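PDB 2Q30: cupin 2 conserved barrel domain protein from Desulfovibrio desulfuricans subsp. desulfuricans str. G20, which is of unknown function but adopts the RmlC-like cupin fold, a double-stranded beta-helix whose barrel in relatives commonly holds a metal or small ligand. Local coordinates for residues E56-V69 and H92-I106. Numbering follows the deposited sequence.
Sequences ELNIVVLEGEGEFV and HGVRAVTDMKVLVTI
Ile-59 and Val-94 meet tip to tip inside the barrel, Ile-59 CD1 lying 3.9 Å from Val-94 CG2, where the two sheets of a cupin's double-stranded beta-helix face each other. Residues 56-69 and 92-106 each run through both sheets, pairing antiparallel twice: 56-63 with 100-106, then 66-69 with 92-96. The interior is tightly packed. Beside Val-94, Ile-59 CG2 rests against Val-102 CB at 3.8 Å, while its CG1 branch lies alongside Val-104 CG2. Farther along the same face, Leu-57, with CG held between backbone N and carbonyl carbon (chi1 70°), sets CD1 over one face of the His-92 imidazole, a CH-pi contact 3.8 Å from the ring centroid. His-92 also meets His-49 edge to face and hydrogen-bonds through ND1 to Thr-90 O.

Where the chains pass between sheets, the ladder breaks. At a classic beta bulge, Lys-101 O accepts both Leu-62 N and Glu-63 N. Beyond it Glu-65 joins the two bends: its N-H goes to Thr-98 OG1 at 2.8 Å, and its O accepts from Val-97 N and Thr-98 N. Within one bend, Thr-98 OG1 donates to Asp-99 O.

The partly exposed side is looser. Glu-67 OE1 and Arg-95 NH1 form a weak salt bridge of 3.5 Å, the two planes 66° apart; water 2 donates to Glu-67 OE1 and weakly accepts from Arg-95 NH1. The stronger partner of Arg-95 is Asp-73, which its NH2 meets in a salt bridge. Val-69 CG2 covers one guanidinium face, 3.8 Å above its centre.

Buried at the subunit interface, water 1 links the Asn-58 and Thr-105 side chains, and Thr-105 OG1 also bonds Asn-58 ND2 of the second subunit. Val-60 and Leu-62 pack on Leu-62 and Val-60 of that subunit. The chemistry thus implies a mostly aliphatic interior and a mixed apolar and polar dimer interface.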
ATOM      1  N   GLU A  56     -13.848  -1.681   2.550  1.00 30.10           N
ATOM      2  CA  GLU A  56     -12.884  -2.559   1.905  1.00 31.30           C
ATOM      3  C   GLU A  56     -11.500  -2.489   2.514  1.00 29.81           C
ATOM      4  O   GLU A  56     -11.203  -1.590   3.271  1.00 30.99           O
ATOM      5  CB  GLU A  56     -12.802  -2.166   0.435  1.00 30.97           C
ATOM      6  CG  GLU A  56     -13.992  -2.617  -0.379  1.00 31.86           C
ATOM      7  CD  GLU A  56     -14.042  -1.907  -1.700  1.00 37.11           C
ATOM      8  OE1 GLU A  56     -14.421  -0.725  -1.695  1.00 39.96           O
ATOM      9  OE2 GLU A  56     -13.758  -2.535  -2.740  1.00 42.54           O
ATOM     10  N   LEU A  57     -10.666  -3.470   2.199  1.00 29.78           N
ATOM     11  CA  LEU A  57      -9.258  -3.384   2.563  1.00 31.29           C
ATOM     12  C   LEU A  57      -8.409  -3.657   1.350  1.00 31.65           C
ATOM     13  O   LEU A  57      -8.864  -4.300   0.401  1.00 29.74           O
ATOM     14  CB  LEU A  57      -8.840  -4.347   3.681  1.00 31.00           C
ATOM     15  CG  LEU A  57      -8.801  -5.861   3.386  1.00 35.44           C
ATOM     16  CD1 LEU A  57      -7.944  -6.579   4.397  1.00 45.68           C
ATOM     17  CD2 LEU A  57     -10.181  -6.417   3.368  1.00 42.14           C
ATOM     18  N   ASN A  58      -7.169  -3.176   1.387  1.00 29.47           N
ATOM     19  CA  ASN A  58      -6.198  -3.603   0.398  1.00 32.60           C
ATOM     20  C   ASN A  58      -4.998  -4.115   1.192  1.00 32.17           C
ATOM     21  O   ASN A  58      -4.688  -3.565   2.260  1.00 33.52           O
ATOM     22  CB  ASN A  58      -5.908  -2.552  -0.685  1.00 34.43           C
ATOM     23  CG  ASN A  58      -5.009  -1.420  -0.226  1.00 38.96           C
ATOM     24  OD1 ASN A  58      -3.829  -1.596  -0.025  1.00 46.22           O
ATOM     25  ND2 ASN A  58      -5.559  -0.238  -0.176  1.00 38.54           N
ATOM     26  N   ILE A  59      -4.378  -5.178   0.712  1.00 30.52           N
ATOM     27  CA  ILE A  59      -3.204  -5.761   1.346  1.00 31.02           C
ATOM     28  C   ILE A  59      -2.090  -5.678   0.317  1.00 32.19           C
ATOM     29  O   ILE A  59      -2.202  -6.303  -0.730  1.00 29.75           O
ATOM     30  CB  ILE A  59      -3.401  -7.219   1.755  1.00 31.91           C
ATOM     31  CG1 ILE A  59      -4.612  -7.363   2.677  1.00 32.38           C
ATOM     32  CG2 ILE A  59      -2.105  -7.755   2.390  1.00 29.14           C
ATOM     33  CD1 ILE A  59      -4.877  -8.776   3.193  1.00 31.91           C
ATOM     34  N   VAL A  60      -1.020  -4.949   0.638  1.00 30.15           N
ATOM     35  CA  VAL A  60       0.107  -4.768  -0.270  1.00 30.99           C
ATOM     36  C   VAL A  60       1.313  -5.536   0.250  1.00 30.20           C
ATOM     37  O   VAL A  60       1.695  -5.355   1.390  1.00 31.78           O
ATOM     38  CB  VAL A  60       0.480  -3.275  -0.372  1.00 32.88           C
ATOM     39  CG1 VAL A  60       1.599  -3.095  -1.433  1.00 36.82           C
ATOM     40  CG2 VAL A  60      -0.763  -2.478  -0.742  1.00 34.66           C
ATOM     41  N   VAL A  61       1.917  -6.385  -0.584  1.00 30.09           N
ATOM     42  CA  VAL A  61       3.098  -7.146  -0.173  1.00 29.90           C
ATOM     43  C   VAL A  61       4.303  -6.226  -0.396  1.00 28.23           C
ATOM     44  O   VAL A  61       4.640  -5.911  -1.525  1.00 28.86           O
ATOM     45  CB  VAL A  61       3.287  -8.477  -0.944  1.00 28.23           C
ATOM     46  CG1 VAL A  61       4.476  -9.229  -0.393  1.00 28.14           C
ATOM     47  CG2 VAL A  61       2.010  -9.339  -0.863  1.00 28.46           C
ATOM     48  N   LEU A  62       4.930  -5.821   0.697  1.00 30.03           N
ATOM     49  CA  LEU A  62       6.092  -4.931   0.675  1.00 32.06           C
ATOM     50  C   LEU A  62       7.388  -5.663   0.477  1.00 31.52           C
ATOM     51  O   LEU A  62       8.304  -5.131  -0.124  1.00 32.41           O
ATOM     52  CB  LEU A  62       6.213  -4.205   2.002  1.00 31.10           C
ATOM     53  CG  LEU A  62       5.011  -3.427   2.498  1.00 35.28           C
ATOM     54  CD1 LEU A  62       5.322  -2.926   3.904  1.00 36.35           C
ATOM     55  CD2 LEU A  62       4.687  -2.296   1.537  1.00 34.49           C
ATOM     56  N   GLU A  63       7.498  -6.830   1.093  1.00 30.82           N
ATOM     57  CA  GLU A  63       8.721  -7.611   1.032  1.00 31.77           C
ATOM     58  C   GLU A  63       8.381  -9.055   1.221  1.00 31.26           C
ATOM     59  O   GLU A  63       7.452  -9.390   1.983  1.00 30.81           O
ATOM     60  CB  GLU A  63       9.708  -7.103   2.097  1.00 33.27           C
ATOM     61  CG  GLU A  63      11.042  -7.863   2.290  1.00 35.70           C
ATOM     62  CD  GLU A  63      11.998  -7.858   1.104  1.00 46.83           C
ATOM     63  OE1 GLU A  63      11.653  -7.428  -0.008  1.00 49.38           O
ATOM     64  OE2 GLU A  63      13.139  -8.333   1.289  1.00 59.80           O
ATOM     65  N   GLY A  64       9.110  -9.908   0.497  1.00 32.38           N
ATOM     66  CA  GLY A  64       8.921 -11.344   0.563  1.00 33.02           C
ATOM     67  C   GLY A  64       7.788 -11.823  -0.296  1.00 33.46           C
ATOM     68  O   GLY A  64       7.189 -11.040  -1.052  1.00 33.90           O
ATOM     69  N   GLU A  65       7.518 -13.124  -0.183  1.00 31.10           N
ATOM     70  CA  GLU A  65       6.483 -13.802  -0.961  1.00 33.93           C
ATOM     71  C   GLU A  65       5.589 -14.591  -0.049  1.00 31.80           C
ATOM     72  O   GLU A  65       6.035 -15.171   0.954  1.00 32.08           O
ATOM     73  CB  GLU A  65       7.050 -14.827  -1.956  1.00 35.02           C
ATOM     74  CG  GLU A  65       7.558 -14.296  -3.293  1.00 45.67           C
ATOM     75  CD  GLU A  65       7.463 -15.357  -4.439  1.00 45.71           C
ATOM     76  OE1 GLU A  65       7.639 -16.580  -4.166  1.00 64.00           O
ATOM     77  OE2 GLU A  65       7.214 -14.965  -5.613  1.00 56.48           O
ATOM     78  N   GLY A  66       4.336 -14.684  -0.465  1.00 30.00           N
ATOM     79  CA  GLY A  66       3.346 -15.424   0.270  1.00 28.72           C
ATOM     80  C   GLY A  66       2.130 -15.735  -0.573  1.00 28.73           C
ATOM     81  O   GLY A  66       2.216 -15.861  -1.812  1.00 29.39           O
ATOM     82  N   GLU A  67       1.016 -15.894   0.127  1.00 28.27           N
ATOM     83  CA  GLU A  67      -0.281 -16.188  -0.465  1.00 29.99           C
ATOM     84  C   GLU A  67      -1.361 -15.388   0.223  1.00 30.18           C
ATOM     85  O   GLU A  67      -1.312 -15.218   1.456  1.00 31.88           O
ATOM     86  CB  GLU A  67      -0.620 -17.662  -0.240  1.00 30.43           C
ATOM     87  CG  GLU A  67       0.341 -18.574  -0.875  1.00 36.13           C
ATOM     88  CD  GLU A  67       0.034 -20.024  -0.648  1.00 33.88           C
ATOM     89  OE1 GLU A  67      -0.189 -20.417   0.513  1.00 40.67           O
ATOM     90  OE2 GLU A  67       0.082 -20.772  -1.623  1.00 42.38           O
ATOM     91  N   PHE A  68      -2.320 -14.889  -0.561  1.00 28.39           N
ATOM     92  CA  PHE A  68      -3.537 -14.301  -0.012  1.00 29.23           C
ATOM     93  C   PHE A  68      -4.457 -15.479   0.153  1.00 30.60           C
ATOM     94  O   PHE A  68      -4.716 -16.198  -0.811  1.00 30.33           O
ATOM     95  CB  PHE A  68      -4.175 -13.311  -0.961  1.00 30.17           C
ATOM     96  CG  PHE A  68      -3.315 -12.152  -1.261  1.00 27.32           C
ATOM     97  CD1 PHE A  68      -2.894 -11.309  -0.225  1.00 31.43           C
ATOM     98  CD2 PHE A  68      -2.945 -11.860  -2.561  1.00 30.30           C
ATOM     99  CE1 PHE A  68      -2.090 -10.205  -0.487  1.00 31.58           C
ATOM    100  CE2 PHE A  68      -2.166 -10.744  -2.831  1.00 29.83           C
ATOM    101  CZ  PHE A  68      -1.729  -9.931  -1.798  1.00 29.39           C
ATOM    102  N   VAL A  69      -4.980 -15.670   1.353  1.00 30.61           N
ATOM    103  CA  VAL A  69      -5.830 -16.826   1.652  1.00 29.90           C
ATOM    104  C   VAL A  69      -7.290 -16.349   1.791  1.00 32.59           C
ATOM    105  O   VAL A  69      -7.552 -15.215   2.217  1.00 30.40           O
ATOM    106  CB  VAL A  69      -5.326 -17.552   2.917  1.00 31.95           C
ATOM    107  CG1 VAL A  69      -6.061 -18.880   3.143  1.00 27.18           C
ATOM    108  CG2 VAL A  69      -3.840 -17.810   2.790  1.00 30.32           C
ATOM    109  N   HIS A  92     -10.534 -13.135   4.516  1.00 31.39           N
ATOM    110  CA  HIS A  92      -9.189 -12.893   3.992  1.00 31.22           C
ATOM    111  C   HIS A  92      -8.154 -13.242   5.042  1.00 30.63           C
ATOM    112  O   HIS A  92      -8.383 -13.068   6.233  1.00 30.82           O
ATOM    113  CB  HIS A  92      -9.012 -11.430   3.596  1.00 31.96           C
ATOM    114  CG  HIS A  92      -9.371 -10.470   4.689  1.00 33.61           C
ATOM    115  ND1 HIS A  92     -10.662 -10.037   4.889  1.00 33.85           N
ATOM    116  CD2 HIS A  92      -8.622  -9.891   5.655  1.00 35.39           C
ATOM    117  CE1 HIS A  92     -10.687  -9.213   5.921  1.00 33.36           C
ATOM    118  NE2 HIS A  92      -9.464  -9.118   6.408  1.00 32.81           N
ATOM    119  N   GLY A  93      -7.001 -13.679   4.564  1.00 31.28           N
ATOM    120  CA  GLY A  93      -5.889 -14.055   5.407  1.00 30.43           C
ATOM    121  C   GLY A  93      -4.652 -13.992   4.581  1.00 30.40           C
ATOM    122  O   GLY A  93      -4.721 -13.793   3.337  1.00 29.32           O
ATOM    123  N   VAL A  94      -3.512 -14.140   5.248  1.00 31.47           N
ATOM    124  CA  VAL A  94      -2.208 -14.060   4.565  1.00 32.76           C
ATOM    125  C   VAL A  94      -1.305 -15.150   5.107  1.00 34.94           C
ATOM    126  O   VAL A  94      -1.271 -15.326   6.304  1.00 36.13           O
ATOM    127  CB  VAL A  94      -1.538 -12.707   4.814  1.00 35.55           C
ATOM    128  CG1 VAL A  94      -0.176 -12.669   4.176  1.00 37.73           C
ATOM    129  CG2 VAL A  94      -2.408 -11.557   4.284  1.00 35.11           C
ATOM    130  N   ARG A  95      -0.604 -15.862   4.222  1.00 32.70           N
ATOM    131  CA  ARG A  95       0.343 -16.904   4.586  1.00 34.86           C
ATOM    132  C   ARG A  95       1.691 -16.517   4.001  1.00 34.28           C
ATOM    133  O   ARG A  95       1.771 -16.188   2.828  1.00 34.26           O
ATOM    134  CB  ARG A  95      -0.130 -18.227   4.020  1.00 35.37           C
ATOM    135  CG  ARG A  95       0.583 -19.430   4.576  1.00 41.89           C
ATOM    136  CD  ARG A  95      -0.083 -20.682   4.044  1.00 40.98           C
ATOM    137  NE  ARG A  95      -1.399 -20.826   4.639  1.00 46.90           N
ATOM    138  CZ  ARG A  95      -2.516 -21.250   4.043  1.00 44.94           C
ATOM    139  NH1 ARG A  95      -2.598 -21.542   2.750  1.00 48.90           N
ATOM    140  NH2 ARG A  95      -3.609 -21.310   4.767  1.00 43.84           N
ATOM    141  N   ALA A  96       2.736 -16.532   4.822  1.00 31.88           N
ATOM    142  CA  ALA A  96       4.065 -16.181   4.378  1.00 30.66           C
ATOM    143  C   ALA A  96       4.805 -17.443   3.923  1.00 31.28           C
ATOM    144  O   ALA A  96       4.902 -18.410   4.690  1.00 29.99           O
ATOM    145  CB  ALA A  96       4.816 -15.543   5.485  1.00 28.98           C
ATOM    146  N   VAL A  97       5.314 -17.436   2.689  1.00 31.01           N
ATOM    147  CA  VAL A  97       6.169 -18.522   2.183  1.00 31.45           C
ATOM    148  C   VAL A  97       7.615 -18.207   2.619  1.00 31.90           C
ATOM    149  O   VAL A  97       8.321 -19.085   3.100  1.00 32.65           O
ATOM    150  CB  VAL A  97       6.038 -18.720   0.652  1.00 31.77           C
ATOM    151  CG1 VAL A  97       7.118 -19.687   0.141  1.00 35.31           C
ATOM    152  CG2 VAL A  97       4.616 -19.230   0.304  1.00 31.03           C
ATOM    153  N   THR A  98       8.050 -16.968   2.388  1.00 32.56           N
ATOM    154  CA  THR A  98       9.348 -16.472   2.841  1.00 31.93           C
ATOM    155  C   THR A  98       9.044 -15.508   3.983  1.00 31.64           C
ATOM    156  O   THR A  98       7.872 -15.229   4.292  1.00 32.07           O
ATOM    157  CB  THR A  98      10.111 -15.676   1.736  1.00 33.67           C
ATOM    158  OG1 THR A  98       9.402 -14.468   1.406  1.00 34.26           O
ATOM    159  CG2 THR A  98      10.312 -16.486   0.469  1.00 30.46           C
ATOM    160  N   ASP A  99      10.093 -14.955   4.603  1.00 32.46           N
ATOM    161  CA  ASP A  99       9.892 -13.854   5.589  1.00 31.67           C
ATOM    162  C   ASP A  99       9.204 -12.745   4.778  1.00 31.71           C
ATOM    163  O   ASP A  99       9.603 -12.461   3.649  1.00 31.38           O
ATOM    164  CB  ASP A  99      11.188 -13.338   6.177  1.00 31.55           C
ATOM    165  CG  ASP A  99      11.887 -14.345   7.072  1.00 29.27           C
ATOM    166  OD1 ASP A  99      11.326 -15.398   7.410  1.00 34.63           O
ATOM    167  OD2 ASP A  99      13.002 -14.019   7.482  1.00 34.13           O
HETATM  168  N   MSE A 100       8.165 -12.150   5.349  1.00 32.73           N
HETATM  169  CA  MSE A 100       7.292 -11.283   4.586  1.00 30.85           C
HETATM  170  C   MSE A 100       6.708 -10.169   5.410  1.00 31.26           C
HETATM  171  O   MSE A 100       6.419 -10.347   6.598  1.00 33.65           O
HETATM  172  CB  MSE A 100       6.149 -12.150   4.079  1.00 29.13           C
HETATM  173  CG  MSE A 100       5.265 -11.556   3.019  1.00 38.33           C
HETATM  174 SE   MSE A 100       3.664 -12.635   2.885  0.75 35.86          SE
HETATM  175  CE  MSE A 100       2.640 -11.815   4.185  1.00 33.36           C
ATOM    176  N   LYS A 101       6.540  -9.014   4.774  1.00 31.04           N
ATOM    177  CA  LYS A 101       5.836  -7.907   5.392  1.00 29.56           C
ATOM    178  C   LYS A 101       4.783  -7.390   4.421  1.00 30.29           C
ATOM    179  O   LYS A 101       5.040  -7.239   3.206  1.00 31.54           O
ATOM    180  CB  LYS A 101       6.767  -6.812   5.882  1.00 29.07           C
ATOM    181  CG  LYS A 101       6.093  -5.783   6.754  1.00 29.55           C
ATOM    182  CD  LYS A 101       7.091  -4.820   7.374  1.00 27.18           C
ATOM    183  CE  LYS A 101       6.441  -3.792   8.314  1.00 31.07           C
ATOM    184  NZ  LYS A 101       7.502  -2.992   9.040  1.00 27.95           N
ATOM    185  N   VAL A 102       3.597  -7.137   4.971  1.00 31.02           N
ATOM    186  CA  VAL A 102       2.480  -6.570   4.220  1.00 30.98           C
ATOM    187  C   VAL A 102       1.918  -5.349   4.927  1.00 30.51           C
ATOM    188  O   VAL A 102       2.086  -5.206   6.124  1.00 29.99           O
ATOM    189  CB  VAL A 102       1.339  -7.607   3.962  1.00 32.06           C
ATOM    190  CG1 VAL A 102       1.897  -8.806   3.200  1.00 30.20           C
ATOM    191  CG2 VAL A 102       0.647  -8.021   5.258  1.00 31.12           C
ATOM    192  N   LEU A 103       1.261  -4.488   4.149  1.00 31.60           N
ATOM    193  CA  LEU A 103       0.598  -3.293   4.651  1.00 29.97           C
ATOM    194  C   LEU A 103      -0.863  -3.413   4.309  1.00 30.08           C
ATOM    195  O   LEU A 103      -1.210  -3.663   3.168  1.00 32.00           O
ATOM    196  CB  LEU A 103       1.169  -2.043   3.991  1.00 28.56           C
ATOM    197  CG  LEU A 103       0.707  -0.719   4.623  1.00 27.93           C
ATOM    198  CD1 LEU A 103       1.108  -0.619   6.107  1.00 28.17           C
ATOM    199  CD2 LEU A 103       1.318   0.445   3.827  1.00 31.05           C
ATOM    200  N   VAL A 104      -1.711  -3.207   5.302  1.00 31.61           N
ATOM    201  CA  VAL A 104      -3.138  -3.292   5.130  1.00 30.38           C
ATOM    202  C   VAL A 104      -3.721  -1.920   5.359  1.00 30.43           C
ATOM    203  O   VAL A 104      -3.417  -1.324   6.360  1.00 31.03           O
ATOM    204  CB  VAL A 104      -3.749  -4.302   6.134  1.00 32.82           C
ATOM    205  CG1 VAL A 104      -5.305  -4.393   5.950  1.00 30.01           C
ATOM    206  CG2 VAL A 104      -3.086  -5.652   5.965  1.00 31.01           C
ATOM    207  N   THR A 105      -4.553  -1.451   4.426  1.00 29.90           N
ATOM    208  CA  THR A 105      -5.295  -0.190   4.507  1.00 30.24           C
ATOM    209  C   THR A 105      -6.773  -0.568   4.449  1.00 30.97           C
ATOM    210  O   THR A 105      -7.200  -1.252   3.520  1.00 29.18           O
ATOM    211  CB  THR A 105      -4.946   0.789   3.370  1.00 30.37           C
ATOM    212  OG1 THR A 105      -3.532   1.045   3.429  1.00 33.67           O
ATOM    213  CG2 THR A 105      -5.724   2.110   3.555  1.00 29.19           C
ATOM    214  N   ILE A 106      -7.516  -0.132   5.449  1.00 29.27           N
ATOM    215  CA  ILE A 106      -8.923  -0.457   5.650  1.00 31.39           C
ATOM    216  C   ILE A 106      -9.694   0.852   5.622  1.00 29.27           C
ATOM    217  O   ILE A 106      -9.363   1.745   6.386  1.00 28.36           O
ATOM    218  CB  ILE A 106      -9.120  -1.156   7.017  1.00 32.03           C
ATOM    219  CG1 ILE A 106      -8.106  -2.312   7.210  1.00 34.46           C
ATOM    220  CG2 ILE A 106     -10.551  -1.628   7.146  1.00 30.29           C
ATOM    221  CD1 ILE A 106      -8.088  -2.878   8.622  1.00 36.35           C
TER
HETATM  222  O   HOH W   1      -2.129  -0.930   2.367  1.00 27.10           O
HETATM  223  O   HOH W   2      -1.229 -23.024   0.565  1.00 37.20           O